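Local coordinates for WGR domain-containing protein (Bacteroides fragilis, PDB 2RA8) that is of unknown function but joins a WGR domain to a leucine-rich repeat domain, a combination that would suit binding to other macromolecules, at residues 98-103 with 136-141; 129-134 with 169-174; 222-227 with 243-248; 271-276 with 304-309. All coordinates share one frame; numbering follows the deposited sequence.

All four contacts lie in the leucine-rich repeat part of the chain, where a parallel sheet of ten strands runs in sequence order. Contacts 1 and 2 share a flank: their centres are 9 Å apart, their segments alternate along the chain, and Leu101 of contact 1 packs on Asn134 of contact 2. Contacts 3 and 4 form a second pair with centres 14 Å apart, linked by a salt bridge from Lys248 NZ to Asp276 OD2 (2.9 Å). The pairs are well separated, contacts 1 and 4 having centres 43 Å apart on opposite sides of the chain's centre. In both of those contacts a lysine amine meets a leucine carbonyl near a helix end.

Contact 1. Residues 98-103 with 136-141; sequences DKILKD and EKFAHF
Ile100 meets the Phe138 ring at its rim, its CG2 methyl lying 3.7 Å from Phe138 CE2 and near the plane of the ring. With CG1 beside the backbone N (chi1 -54°), CG2 is left anti to that N and faces the ring edge. Next along the helix, Leu101 brings CD2 to the same rim, 3.9 Å from Phe138 CE1, so two aliphatic groups border one ring edge without stacking on a face. Leu101 CD2 also rests against Lys137 CD, also at 3.9 Å, at about a right angle to the extended lysine chain. The stretched chain delivers Lys137 NZ to Leu101 O in the last turn of the helix, a weak hydrogen bond of 3.2 Å. Helices packed side by side along one flank of a parallel sheet in this way are a feature of leucine-rich repeat solenoids. Ile100 leans inward on Ile112 and Ile114 of strand 111-114, placing the contact between helices 96-102 and 135-138 on one side of the parallel sheet.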
loop_
_atom_site.group_PDB
_atom_site.type_symbol
_atom_site.label_atom_id
_atom_site.label_comp_id
_atom_site.label_asym_id
_atom_site.label_seq_id
_atom_site.Cartn_x
_atom_site.Cartn_y
_atom_site.Cartn_z
ATOM N N ASP A 98 -9.088 15.536 -23.481
ATOM C CA ASP A 98 -8.224 16.479 -24.180
ATOM C C ASP A 98 -6.787 16.263 -23.775
ATOM O O ASP A 98 -5.878 16.462 -24.585
ATOM C CB ASP A 98 -8.629 17.929 -23.883
ATOM C CG ASP A 98 -9.935 18.318 -24.552
ATOM O OD1 ASP A 98 -10.157 17.909 -25.715
ATOM O OD2 ASP A 98 -10.733 19.045 -23.924
ATOM N N LYS A 99 -6.566 15.859 -22.521
ATOM C CA LYS A 99 -5.209 15.592 -22.037
ATOM C C LYS A 99 -4.636 14.412 -22.773
ATOM O O LYS A 99 -3.456 14.394 -23.116
ATOM C CB LYS A 99 -5.192 15.273 -20.533
ATOM C CG LYS A 99 -5.176 16.491 -19.626
ATOM C CD LYS A 99 -4.168 16.330 -18.480
ATOM C CE LYS A 99 -4.594 15.282 -17.466
ATOM N NZ LYS A 99 -3.614 15.184 -16.342
ATOM N N ILE A 100 -5.475 13.412 -23.017
ATOM C CA ILE A 100 -5.046 12.211 -23.721
ATOM C C ILE A 100 -4.837 12.496 -25.189
ATOM O O ILE A 100 -3.751 12.263 -25.722
ATOM C CB ILE A 100 -6.086 11.082 -23.564
ATOM C CG1 ILE A 100 -6.366 10.844 -22.077
ATOM C CG2 ILE A 100 -5.577 9.806 -24.227
ATOM C CD1 ILE A 100 -7.521 9.911 -21.805
ATOM N N LEU A 101 -5.875 13.010 -25.850
ATOM C CA LEU A 101 -5.806 13.329 -27.277
ATOM C C LEU A 101 -4.693 14.303 -27.613
ATOM O O LEU A 101 -4.232 14.352 -28.755
ATOM C CB LEU A 101 -7.142 13.906 -27.761
ATOM C CG LEU A 101 -8.374 12.984 -27.817
ATOM C CD1 LEU A 101 -9.613 13.821 -28.080
ATOM C CD2 LEU A 101 -8.209 11.920 -28.909
ATOM N N LYS A 102 -4.255 15.080 -26.622
ATOM C CA LYS A 102 -3.182 16.056 -26.812
ATOM C C LYS A 102 -1.777 15.489 -26.759
ATOM O O LYS A 102 -0.925 15.851 -27.572
ATOM C CB LYS A 102 -3.292 17.180 -25.762
ATOM C CG LYS A 102 -2.049 18.073 -25.659
ATOM C CD LYS A 102 -1.051 17.559 -24.619
ATOM C CE LYS A 102 0.393 17.938 -24.961
ATOM N NZ LYS A 102 0.642 19.404 -25.057
ATOM N N ASP A 103 -1.527 14.609 -25.794
ATOM C CA ASP A 103 -0.206 14.011 -25.605
ATOM C C ASP A 103 0.459 13.536 -26.874
ATOM O O ASP A 103 -0.086 12.698 -27.603
ATOM C CB ASP A 103 -0.296 12.843 -24.631
ATOM C CG ASP A 103 1.032 12.540 -23.966
ATOM O OD1 ASP A 103 2.077 13.001 -24.479
ATOM O OD2 ASP A 103 1.029 11.835 -22.933
ATOM N N GLU A 136 -8.583 5.984 -34.717
ATOM C CA GLU A 136 -7.254 5.988 -35.329
ATOM C C GLU A 136 -6.123 6.245 -34.353
ATOM O O GLU A 136 -5.039 5.692 -34.509
ATOM C CB GLU A 136 -7.170 7.012 -36.483
ATOM C CG GLU A 136 -7.023 8.465 -36.048
ATOM C CD GLU A 136 -8.314 9.064 -35.524
ATOM O OE1 GLU A 136 -8.257 10.160 -34.925
ATOM O OE2 GLU A 136 -9.384 8.444 -35.720
ATOM N N LYS A 137 -6.359 7.076 -33.341
ATOM C CA LYS A 137 -5.317 7.379 -32.360
ATOM C C LYS A 137 -5.124 6.324 -31.296
ATOM O O LYS A 137 -4.104 6.324 -30.610
ATOM C CB LYS A 137 -5.604 8.696 -31.641
ATOM C CG LYS A 137 -5.515 9.937 -32.499
ATOM C CD LYS A 137 -5.502 11.187 -31.620
ATOM C CE LYS A 137 -5.436 12.450 -32.472
ATOM N NZ LYS A 137 -5.439 13.689 -31.646
ATOM N N PHE A 138 -6.094 5.426 -31.144
ATOM C CA PHE A 138 -6.009 4.382 -30.124
ATOM C C PHE A 138 -5.993 2.999 -30.724
ATOM O O PHE A 138 -5.919 1.996 -30.009
ATOM C CB PHE A 138 -7.197 4.479 -29.144
ATOM C CG PHE A 138 -7.304 5.802 -28.429
ATOM C CD1 PHE A 138 -7.940 6.887 -29.028
ATOM C CD2 PHE A 138 -6.765 5.961 -27.159
ATOM C CE1 PHE A 138 -8.033 8.112 -28.366
ATOM C CE2 PHE A 138 -6.854 7.181 -26.488
ATOM C CZ PHE A 138 -7.489 8.258 -27.096
ATOM N N ALA A 139 -6.058 2.932 -32.047
ATOM C CA ALA A 139 -6.067 1.646 -32.726
ATOM C C ALA A 139 -4.831 0.826 -32.460
ATOM O O ALA A 139 -4.852 -0.397 -32.627
ATOM C CB ALA A 139 -6.238 1.860 -34.231
ATOM N N HIS A 140 -3.753 1.477 -32.028
ATOM C CA HIS A 140 -2.493 0.779 -31.775
ATOM C C HIS A 140 -2.279 0.140 -30.410
ATOM O O HIS A 140 -1.417 -0.725 -30.255
ATOM C CB HIS A 140 -1.303 1.721 -32.055
ATOM C CG HIS A 140 -1.099 2.785 -31.019
ATOM N ND1 HIS A 140 -1.858 3.936 -30.967
ATOM C CD2 HIS A 140 -0.201 2.881 -30.009
ATOM C CE1 HIS A 140 -1.431 4.698 -29.972
ATOM N NE2 HIS A 140 -0.425 4.081 -29.375
ATOM N N PHE A 141 -3.049 0.549 -29.412
ATOM C CA PHE A 141 -2.867 0.013 -28.067
ATOM C C PHE A 141 -3.026 -1.490 -27.892
ATOM O O PHE A 141 -3.904 -2.124 -28.485
ATOM C CB PHE A 141 -3.782 0.760 -27.099
ATOM C CG PHE A 141 -3.292 2.127 -26.763
ATOM C CD1 PHE A 141 -2.245 2.299 -25.869
ATOM C CD2 PHE A 141 -3.854 3.248 -27.355
ATOM C CE1 PHE A 141 -1.771 3.562 -25.569
ATOM C CE2 PHE A 141 -3.379 4.519 -27.056
ATOM C CZ PHE A 141 -2.339 4.673 -26.166
#

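Contact 2. Residues 129-134 with 169-174; sequences DGIVEN and DAMPLL
Val132 and Ala170 bring the two backbones to 5.9 Å between their CA atoms, where the last turn of helix 125-132 passes the irregular chain that follows helix 165-169. No hydrogen bond crosses here; the join is made by apolar groups. Ala170 points its CB at Ile131 CG2, 4.2 Å away, and the small methyl is compatible with the close passage of the main chains. The selenomethionine Met171 supplies the longer reach. Rotation about its CG-SE bond (chi3 -147°) takes the end of the chain off the extended line, and the chain crosses Ile131 at about a right angle, so that Met171 CE sits 3.7 Å from Ile131 CG2 and equally near Ile131 CD1, touching both branches of the isoleucine. In the leucine-rich repeat solenoid this is packing on the helical side of the parallel sheet, probably its convex face: Ile131 also touches Val167, Phe138 and Trp146, the last on strand 143-146. A type I beta turn from Met171 to Leu174 then leads toward strand 176-180. On the helix side, Asn134 folds its amide back over the helix end, and Asn134 ND2 donates to Gly130 O at 2.8 Å with an N-H...O angle of 150°.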
loop_
_atom_site.group_PDB
_atom_site.type_symbol
_atom_site.label_atom_id
_atom_site.label_comp_id
_atom_site.label_asym_id
_atom_site.label_seq_id
_atom_site.Cartn_x
_atom_site.Cartn_y
_atom_site.Cartn_z
ATOM N N ASP A 129 -16.773 7.815 -25.472
ATOM C CA ASP A 129 -17.162 8.496 -26.704
ATOM C C ASP A 129 -15.967 9.095 -27.395
ATOM O O ASP A 129 -15.812 8.964 -28.616
ATOM C CB ASP A 129 -18.178 9.604 -26.407
ATOM C CG ASP A 129 -19.562 9.059 -26.086
ATOM O OD1 ASP A 129 -19.655 8.045 -25.358
ATOM O OD2 ASP A 129 -20.557 9.650 -26.555
ATOM N N GLY A 130 -15.116 9.758 -26.616
ATOM C CA GLY A 130 -13.922 10.364 -27.175
ATOM C C GLY A 130 -13.054 9.344 -27.895
ATOM O O GLY A 130 -12.571 9.603 -28.996
ATOM N N ILE A 131 -12.854 8.180 -27.284
ATOM C CA ILE A 131 -12.035 7.146 -27.910
ATOM C C ILE A 131 -12.693 6.633 -29.174
ATOM O O ILE A 131 -12.053 6.539 -30.219
ATOM C CB ILE A 131 -11.777 5.962 -26.928
ATOM C CG1 ILE A 131 -10.791 6.399 -25.834
ATOM C CG2 ILE A 131 -11.228 4.758 -27.691
ATOM C CD1 ILE A 131 -10.687 5.409 -24.655
ATOM N N VAL A 132 -13.983 6.315 -29.090
ATOM C CA VAL A 132 -14.721 5.807 -30.241
ATOM C C VAL A 132 -14.662 6.762 -31.414
ATOM O O VAL A 132 -14.605 6.332 -32.570
ATOM C CB VAL A 132 -16.206 5.524 -29.860
ATOM C CG1 VAL A 132 -17.028 5.155 -31.100
ATOM C CG2 VAL A 132 -16.264 4.393 -28.854
ATOM N N GLU A 133 -14.655 8.063 -31.124
ATOM C CA GLU A 133 -14.622 9.083 -32.168
ATOM C C GLU A 133 -13.237 9.347 -32.689
ATOM O O GLU A 133 -13.062 10.104 -33.644
ATOM C CB GLU A 133 -15.229 10.396 -31.658
ATOM C CG GLU A 133 -16.735 10.328 -31.355
ATOM C CD GLU A 133 -17.243 11.577 -30.633
ATOM O OE1 GLU A 133 -17.073 12.692 -31.176
ATOM O OE2 GLU A 133 -17.809 11.449 -29.524
ATOM N N ASN A 134 -12.243 8.723 -32.068
ATOM C CA ASN A 134 -10.849 8.885 -32.482
ATOM C C ASN A 134 -10.157 7.546 -32.514
ATOM O O ASN A 134 -9.025 7.406 -32.045
ATOM C CB ASN A 134 -10.114 9.826 -31.519
ATOM C CG ASN A 134 -10.640 11.244 -31.578
ATOM O OD1 ASN A 134 -10.396 11.972 -32.541
ATOM N ND2 ASN A 134 -11.379 11.643 -30.548
ATOM N N ASP A 169 -13.971 -2.145 -29.390
ATOM C CA ASP A 169 -14.032 -2.302 -30.847
ATOM C C ASP A 169 -13.066 -1.371 -31.548
ATOM O O ASP A 169 -12.581 -1.685 -32.632
ATOM C CB ASP A 169 -15.452 -2.040 -31.381
ATOM C CG ASP A 169 -16.466 -3.082 -30.910
ATOM O OD1 ASP A 169 -16.053 -4.157 -30.420
ATOM O OD2 ASP A 169 -17.682 -2.822 -31.044
ATOM N N ALA A 170 -12.791 -0.220 -30.934
ATOM C CA ALA A 170 -11.856 0.768 -31.486
ATOM C C ALA A 170 -10.387 0.408 -31.208
ATOM O O ALA A 170 -9.470 1.073 -31.692
ATOM C CB ALA A 170 -12.171 2.167 -30.912
HETATM N N MSE A 171 -10.158 -0.651 -30.437
HETATM C CA MSE A 171 -8.803 -1.089 -30.121
HETATM C C MSE A 171 -8.670 -2.538 -30.476
HETATM O O MSE A 171 -8.619 -3.403 -29.609
HETATM C CB MSE A 171 -8.526 -0.882 -28.628
HETATM C CG MSE A 171 -8.603 0.573 -28.238
HETATM SE SE MSE A 171 -7.966 0.887 -26.403
HETATM C CE MSE A 171 -9.116 2.343 -25.932
ATOM N N PRO A 172 -8.605 -2.838 -31.779
ATOM C CA PRO A 172 -8.489 -4.230 -32.221
ATOM C C PRO A 172 -7.199 -4.947 -31.891
ATOM O O PRO A 172 -7.133 -6.171 -31.986
ATOM C CB PRO A 172 -8.747 -4.136 -33.726
ATOM C CG PRO A 172 -8.192 -2.778 -34.083
ATOM C CD PRO A 172 -8.657 -1.906 -32.923
ATOM N N LEU A 173 -6.172 -4.198 -31.494
ATOM C CA LEU A 173 -4.880 -4.799 -31.161
ATOM C C LEU A 173 -4.698 -5.102 -29.685
ATOM O O LEU A 173 -3.674 -5.656 -29.281
ATOM C CB LEU A 173 -3.738 -3.894 -31.657
ATOM C CG LEU A 173 -3.024 -4.250 -32.981
ATOM C CD1 LEU A 173 -3.995 -4.831 -33.993
ATOM C CD2 LEU A 173 -2.336 -2.997 -33.535
ATOM N N LEU A 174 -5.697 -4.762 -28.873
ATOM C CA LEU A 174 -5.635 -5.023 -27.432
ATOM C C LEU A 174 -5.527 -6.493 -27.124
ATOM O O LEU A 174 -6.258 -7.306 -27.699
ATOM C CB LEU A 174 -6.892 -4.512 -26.727
ATOM C CG LEU A 174 -7.007 -3.042 -26.349
ATOM C CD1 LEU A 174 -8.272 -2.846 -25.519
ATOM C CD2 LEU A 174 -5.777 -2.612 -25.558
#

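Contact 3. Residues 222-227 with 243-248; sequences EKLVLY and RPLFSK
Leu245 bridges two inward-facing leucines of one strand, Leu224 and Leu226, in the hydrophobic core of a leucine-rich repeat turn: parallel strand 223-227 supplies one wall, and the 3-10 segment 243-245 on the returning chain supplies the other. The backbones stay well apart, 9.5 Å between Leu224 CA and Leu245 CA, and the side chains fill the distance. From its short helical turn Leu245 directs CB toward the strand. CG lies anti to the carbonyl carbon (chi1 -67°), carrying the fork onward over the strand, and there the branches part. Leu245 CD1 reaches toward Leu226 CD1 and meets it tip to tip at 3.8 Å. Leu245 CD2 turns instead to Leu224, whose side chain it crosses at about a right angle. One isobutyl group thus spans two strand residues whose side chains lie on the same side of the sheet, with Val225 between them facing the other way. Helix 207-215 closes another side of the core, its Ile213 touching both Leu226 and Leu245 and its Leu214 touching Leu245. The looser of the two methyl contacts is Leu224 CD2 to Leu245 CD2, at 4.1 Å.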
loop_
_atom_site.group_PDB
_atom_site.type_symbol
_atom_site.label_atom_id
_atom_site.label_comp_id
_atom_site.label_asym_id
_atom_site.label_seq_id
_atom_site.Cartn_x
_atom_site.Cartn_y
_atom_site.Cartn_z
ATOM N N GLU A 222 -5.954 -16.361 -22.375
ATOM C CA GLU A 222 -5.023 -17.174 -21.589
ATOM C C GLU A 222 -5.188 -16.943 -20.101
ATOM O O GLU A 222 -4.825 -17.790 -19.283
ATOM C CB GLU A 222 -3.581 -16.865 -21.996
ATOM C CG GLU A 222 -3.308 -17.097 -23.484
ATOM C CD GLU A 222 -1.839 -16.989 -23.834
ATOM O OE1 GLU A 222 -1.181 -16.038 -23.358
ATOM O OE2 GLU A 222 -1.345 -17.851 -24.591
ATOM N N LYS A 223 -5.736 -15.786 -19.753
ATOM C CA LYS A 223 -5.968 -15.416 -18.363
ATOM C C LYS A 223 -7.310 -14.741 -18.173
ATOM O O LYS A 223 -7.678 -13.843 -18.932
ATOM C CB LYS A 223 -4.856 -14.479 -17.866
ATOM C CG LYS A 223 -5.080 -13.949 -16.452
ATOM C CD LYS A 223 -3.831 -13.309 -15.866
ATOM C CE LYS A 223 -4.123 -12.745 -14.477
ATOM N NZ LYS A 223 -2.893 -12.282 -13.782
ATOM N N LEU A 224 -8.047 -15.190 -17.163
ATOM C CA LEU A 224 -9.350 -14.631 -16.823
ATOM C C LEU A 224 -9.454 -14.553 -15.336
ATOM O O LEU A 224 -9.409 -15.570 -14.655
ATOM C CB LEU A 224 -10.495 -15.507 -17.346
ATOM C CG LEU A 224 -11.916 -15.143 -16.876
ATOM C CD1 LEU A 224 -12.283 -13.717 -17.297
ATOM C CD2 LEU A 224 -12.917 -16.137 -17.469
ATOM N N VAL A 225 -9.575 -13.341 -14.823
ATOM C CA VAL A 225 -9.703 -13.122 -13.394
ATOM C C VAL A 225 -10.890 -12.231 -13.165
ATOM O O VAL A 225 -10.969 -11.128 -13.712
ATOM C CB VAL A 225 -8.445 -12.460 -12.805
ATOM C CG1 VAL A 225 -8.697 -12.054 -11.351
ATOM C CG2 VAL A 225 -7.281 -13.441 -12.856
ATOM N N LEU A 226 -11.831 -12.718 -12.362
ATOM C CA LEU A 226 -13.041 -11.974 -12.054
ATOM C C LEU A 226 -13.244 -11.862 -10.572
ATOM O O LEU A 226 -13.226 -12.869 -9.861
ATOM C CB LEU A 226 -14.273 -12.675 -12.647
ATOM C CG LEU A 226 -14.344 -12.908 -14.163
ATOM C CD1 LEU A 226 -15.575 -13.750 -14.486
ATOM C CD2 LEU A 226 -14.386 -11.572 -14.904
ATOM N N TYR A 227 -13.423 -10.637 -10.090
ATOM C CA TYR A 227 -13.692 -10.408 -8.667
ATOM C C TYR A 227 -15.199 -10.531 -8.480
ATOM O O TYR A 227 -15.972 -9.836 -9.150
ATOM C CB TYR A 227 -13.232 -8.997 -8.242
ATOM C CG TYR A 227 -11.746 -8.878 -7.979
ATOM C CD1 TYR A 227 -10.811 -9.231 -8.954
ATOM C CD2 TYR A 227 -11.278 -8.422 -6.746
ATOM C CE1 TYR A 227 -9.442 -9.142 -8.705
ATOM C CE2 TYR A 227 -9.917 -8.324 -6.484
ATOM C CZ TYR A 227 -9.011 -8.689 -7.465
ATOM O OH TYR A 227 -7.670 -8.630 -7.193
ATOM N N ARG A 243 -20.058 -21.074 -13.253
ATOM C CA ARG A 243 -19.799 -22.440 -13.669
ATOM C C ARG A 243 -19.542 -22.675 -15.146
ATOM O O ARG A 243 -18.587 -23.358 -15.501
ATOM C CB ARG A 243 -20.927 -23.365 -13.163
ATOM C CG ARG A 243 -20.946 -23.540 -11.634
ATOM C CD ARG A 243 -21.979 -24.585 -11.175
ATOM N NE ARG A 243 -21.385 -25.567 -10.264
ATOM C CZ ARG A 243 -21.314 -25.433 -8.943
ATOM N NH1 ARG A 243 -21.807 -24.354 -8.352
ATOM N NH2 ARG A 243 -20.738 -26.376 -8.209
ATOM N N PRO A 244 -20.379 -22.124 -16.038
ATOM C CA PRO A 244 -20.127 -22.354 -17.469
ATOM C C PRO A 244 -18.777 -21.873 -17.978
ATOM O O PRO A 244 -18.329 -22.296 -19.048
ATOM C CB PRO A 244 -21.290 -21.636 -18.144
ATOM C CG PRO A 244 -22.400 -21.794 -17.144
ATOM C CD PRO A 244 -21.693 -21.491 -15.835
ATOM N N LEU A 245 -18.124 -20.991 -17.216
ATOM C CA LEU A 245 -16.806 -20.461 -17.584
ATOM C C LEU A 245 -15.736 -21.521 -17.501
ATOM O O LEU A 245 -14.722 -21.456 -18.194
ATOM C CB LEU A 245 -16.406 -19.307 -16.655
ATOM C CG LEU A 245 -17.214 -18.016 -16.739
ATOM C CD1 LEU A 245 -16.958 -17.168 -15.498
ATOM C CD2 LEU A 245 -16.822 -17.256 -17.993
ATOM N N PHE A 246 -15.959 -22.503 -16.634
ATOM C CA PHE A 246 -15.010 -23.588 -16.437
ATOM C C PHE A 246 -15.163 -24.631 -17.536
ATOM O O PHE A 246 -15.509 -25.782 -17.272
ATOM C CB PHE A 246 -15.246 -24.232 -15.060
ATOM C CG PHE A 246 -14.907 -23.329 -13.889
ATOM C CD1 PHE A 246 -13.793 -23.595 -13.095
ATOM C CD2 PHE A 246 -15.715 -22.245 -13.568
ATOM C CE1 PHE A 246 -13.489 -22.787 -11.988
ATOM C CE2 PHE A 246 -15.419 -21.436 -12.465
ATOM C CZ PHE A 246 -14.309 -21.713 -11.680
ATOM N N SER A 247 -14.889 -24.234 -18.774
ATOM C CA SER A 247 -15.026 -25.136 -19.913
ATOM C C SER A 247 -13.884 -25.042 -20.888
ATOM O O SER A 247 -13.606 -23.970 -21.431
ATOM C CB SER A 247 -16.339 -24.836 -20.643
ATOM O OG SER A 247 -16.341 -25.403 -21.942
ATOM N N LYS A 248 -13.212 -26.162 -21.134
ATOM C CA LYS A 248 -12.100 -26.159 -22.070
ATOM C C LYS A 248 -12.575 -25.793 -23.462
ATOM O O LYS A 248 -11.848 -25.162 -24.232
ATOM C CB LYS A 248 -11.397 -27.526 -22.094
ATOM C CG LYS A 248 -12.227 -28.681 -22.631
ATOM C CD LYS A 248 -11.374 -29.946 -22.704
ATOM C CE LYS A 248 -12.084 -31.071 -23.442
ATOM N NZ LYS A 248 -13.395 -31.410 -22.827
#

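Contact 4. Residues 271-276 with 304-309; sequences MFLESD and DKIKHL
Lys305 stretches across to the end of helix 265-274, where its NZ donates a 3.0 Å hydrogen bond to Leu273 O. With the chain extended beyond CG, its last methylenes also lie against the acceptor, Lys305 CD coming within 3.4 Å of Leu273 O. The amine stands above the carbonyl plane, 50° out of it, and the C=O...N angle is 130°, so it uses neither lone pair directly. A positive charge at this end of a helix would probably be favoured by the helix dipole. Ile306 follows with an apolar touch: its CG2 methyl packs against Leu273 CD2 at 3.8 Å. CG1 takes the position between backbone N and carbonyl carbon (chi1 65°), leaving CG2 beside the N and directed to the leucine. The chain then reverses in a type I beta turn, closed by Leu309 N to Ile306 O at 2.8 Å. Helix 293-300 backs the pair, Leu298 touching Leu273 and Leu299 touching Ile306, while Leu309 reaches Met284 of strand 283-285 in this leucine-rich repeat solenoid.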
loop_
_atom_site.group_PDB
_atom_site.type_symbol
_atom_site.label_atom_id
_atom_site.label_comp_id
_atom_site.label_asym_id
_atom_site.label_seq_id
_atom_site.Cartn_x
_atom_site.Cartn_y
_atom_site.Cartn_z
HETATM N N MSE A 271 -15.765 -25.974 -8.130
HETATM C CA MSE A 271 -15.899 -25.733 -9.564
HETATM C C MSE A 271 -14.664 -26.146 -10.301
HETATM O O MSE A 271 -14.741 -26.801 -11.345
HETATM C CB MSE A 271 -16.168 -24.259 -9.831
HETATM C CG MSE A 271 -17.462 -23.780 -9.232
HETATM SE SE MSE A 271 -17.886 -21.974 -9.745
HETATM C CE MSE A 271 -19.431 -21.733 -8.631
ATOM N N PHE A 272 -13.508 -25.760 -9.766
ATOM C CA PHE A 272 -12.243 -26.119 -10.383
ATOM C C PHE A 272 -12.104 -27.618 -10.471
ATOM O O PHE A 272 -11.918 -28.173 -11.555
ATOM C CB PHE A 272 -11.060 -25.549 -9.577
ATOM C CG PHE A 272 -10.687 -24.138 -9.951
ATOM C CD1 PHE A 272 -9.983 -23.876 -11.121
ATOM C CD2 PHE A 272 -11.050 -23.071 -9.140
ATOM C CE1 PHE A 272 -9.649 -22.570 -11.472
ATOM C CE2 PHE A 272 -10.718 -21.767 -9.490
ATOM C CZ PHE A 272 -10.018 -21.523 -10.655
ATOM N N LEU A 273 -12.219 -28.286 -9.325
ATOM C CA LEU A 273 -12.050 -29.736 -9.260
ATOM C C LEU A 273 -12.943 -30.548 -10.150
ATOM O O LEU A 273 -12.522 -31.581 -10.661
ATOM C CB LEU A 273 -12.192 -30.222 -7.812
ATOM C CG LEU A 273 -11.160 -29.660 -6.817
ATOM C CD1 LEU A 273 -11.479 -30.127 -5.414
ATOM C CD2 LEU A 273 -9.767 -30.103 -7.212
ATOM N N GLU A 274 -14.172 -30.090 -10.364
ATOM C CA GLU A 274 -15.119 -30.826 -11.196
ATOM C C GLU A 274 -15.119 -30.429 -12.648
ATOM O O GLU A 274 -15.837 -31.027 -13.451
ATOM C CB GLU A 274 -16.531 -30.643 -10.656
ATOM C CG GLU A 274 -16.971 -29.193 -10.630
ATOM C CD GLU A 274 -18.334 -29.003 -9.996
ATOM O OE1 GLU A 274 -18.638 -29.702 -9.004
ATOM O OE2 GLU A 274 -19.095 -28.138 -10.478
ATOM N N SER A 275 -14.314 -29.431 -13.002
ATOM C CA SER A 275 -14.268 -28.930 -14.374
ATOM C C SER A 275 -13.353 -29.665 -15.328
ATOM O O SER A 275 -12.367 -30.289 -14.923
ATOM C CB SER A 275 -13.879 -27.447 -14.357
ATOM O OG SER A 275 -13.817 -26.912 -15.669
ATOM N N ASP A 276 -13.671 -29.583 -16.617
ATOM C CA ASP A 276 -12.852 -30.230 -17.625
ATOM C C ASP A 276 -11.752 -29.295 -18.068
ATOM O O ASP A 276 -10.867 -29.683 -18.823
ATOM C CB ASP A 276 -13.713 -30.658 -18.824
ATOM C CG ASP A 276 -14.203 -29.482 -19.651
ATOM O OD1 ASP A 276 -14.162 -28.334 -19.162
ATOM O OD2 ASP A 276 -14.641 -29.718 -20.796
ATOM N N ASP A 304 -4.427 -35.493 -6.851
ATOM C CA ASP A 304 -4.316 -36.076 -8.185
ATOM C C ASP A 304 -4.760 -35.140 -9.286
ATOM O O ASP A 304 -4.136 -35.076 -10.345
ATOM C CB ASP A 304 -5.130 -37.380 -8.259
ATOM C CG ASP A 304 -6.618 -37.160 -8.018
ATOM O OD1 ASP A 304 -6.971 -36.425 -7.067
ATOM O OD2 ASP A 304 -7.437 -37.736 -8.770
ATOM N N LYS A 305 -5.839 -34.402 -9.042
ATOM C CA LYS A 305 -6.367 -33.473 -10.036
ATOM C C LYS A 305 -5.625 -32.171 -10.171
ATOM O O LYS A 305 -5.751 -31.497 -11.192
ATOM C CB LYS A 305 -7.827 -33.134 -9.733
ATOM C CG LYS A 305 -8.791 -34.285 -9.873
ATOM C CD LYS A 305 -10.202 -33.813 -9.605
ATOM C CE LYS A 305 -11.209 -34.924 -9.820
ATOM N NZ LYS A 305 -12.600 -34.432 -9.610
ATOM N N ILE A 306 -4.845 -31.801 -9.161
ATOM C CA ILE A 306 -4.140 -30.526 -9.209
ATOM C C ILE A 306 -2.630 -30.548 -9.237
ATOM O O ILE A 306 -2.004 -29.512 -9.471
ATOM C CB ILE A 306 -4.581 -29.625 -8.033
ATOM C CG1 ILE A 306 -4.165 -30.251 -6.697
ATOM C CG2 ILE A 306 -6.079 -29.426 -8.083
ATOM C CD1 ILE A 306 -4.389 -29.348 -5.499
ATOM N N LYS A 307 -2.032 -31.717 -9.026
ATOM C CA LYS A 307 -0.575 -31.836 -8.988
ATOM C C LYS A 307 0.158 -31.385 -10.221
ATOM O O LYS A 307 1.386 -31.350 -10.237
ATOM C CB LYS A 307 -0.168 -33.280 -8.661
ATOM C CG LYS A 307 -0.698 -34.333 -9.626
ATOM C CD LYS A 307 -0.219 -35.722 -9.225
ATOM C CE LYS A 307 -0.672 -36.787 -10.216
ATOM N NZ LYS A 307 -0.175 -38.136 -9.824
ATOM N N HIS A 308 -0.580 -31.029 -11.262
ATOM C CA HIS A 308 0.020 -30.575 -12.511
ATOM C C HIS A 308 0.094 -29.065 -12.569
ATOM O O HIS A 308 0.803 -28.507 -13.403
ATOM C CB HIS A 308 -0.813 -31.071 -13.682
ATOM C CG HIS A 308 -2.169 -30.444 -13.753
ATOM N ND1 HIS A 308 -2.384 -29.210 -14.329
ATOM C CD2 HIS A 308 -3.369 -30.857 -13.287
ATOM C CE1 HIS A 308 -3.660 -28.891 -14.215
ATOM N NE2 HIS A 308 -4.280 -29.872 -13.583
ATOM N N LEU A 309 -0.651 -28.398 -11.695
ATOM C CA LEU A 309 -0.660 -26.938 -11.665
ATOM C C LEU A 309 0.699 -26.411 -11.298
ATOM O O LEU A 309 1.481 -27.092 -10.635
ATOM C CB LEU A 309 -1.690 -26.420 -10.648
ATOM C CG LEU A 309 -3.170 -26.690 -10.942
ATOM C CD1 LEU A 309 -4.030 -26.171 -9.797
ATOM C CD2 LEU A 309 -3.564 -26.007 -12.246
#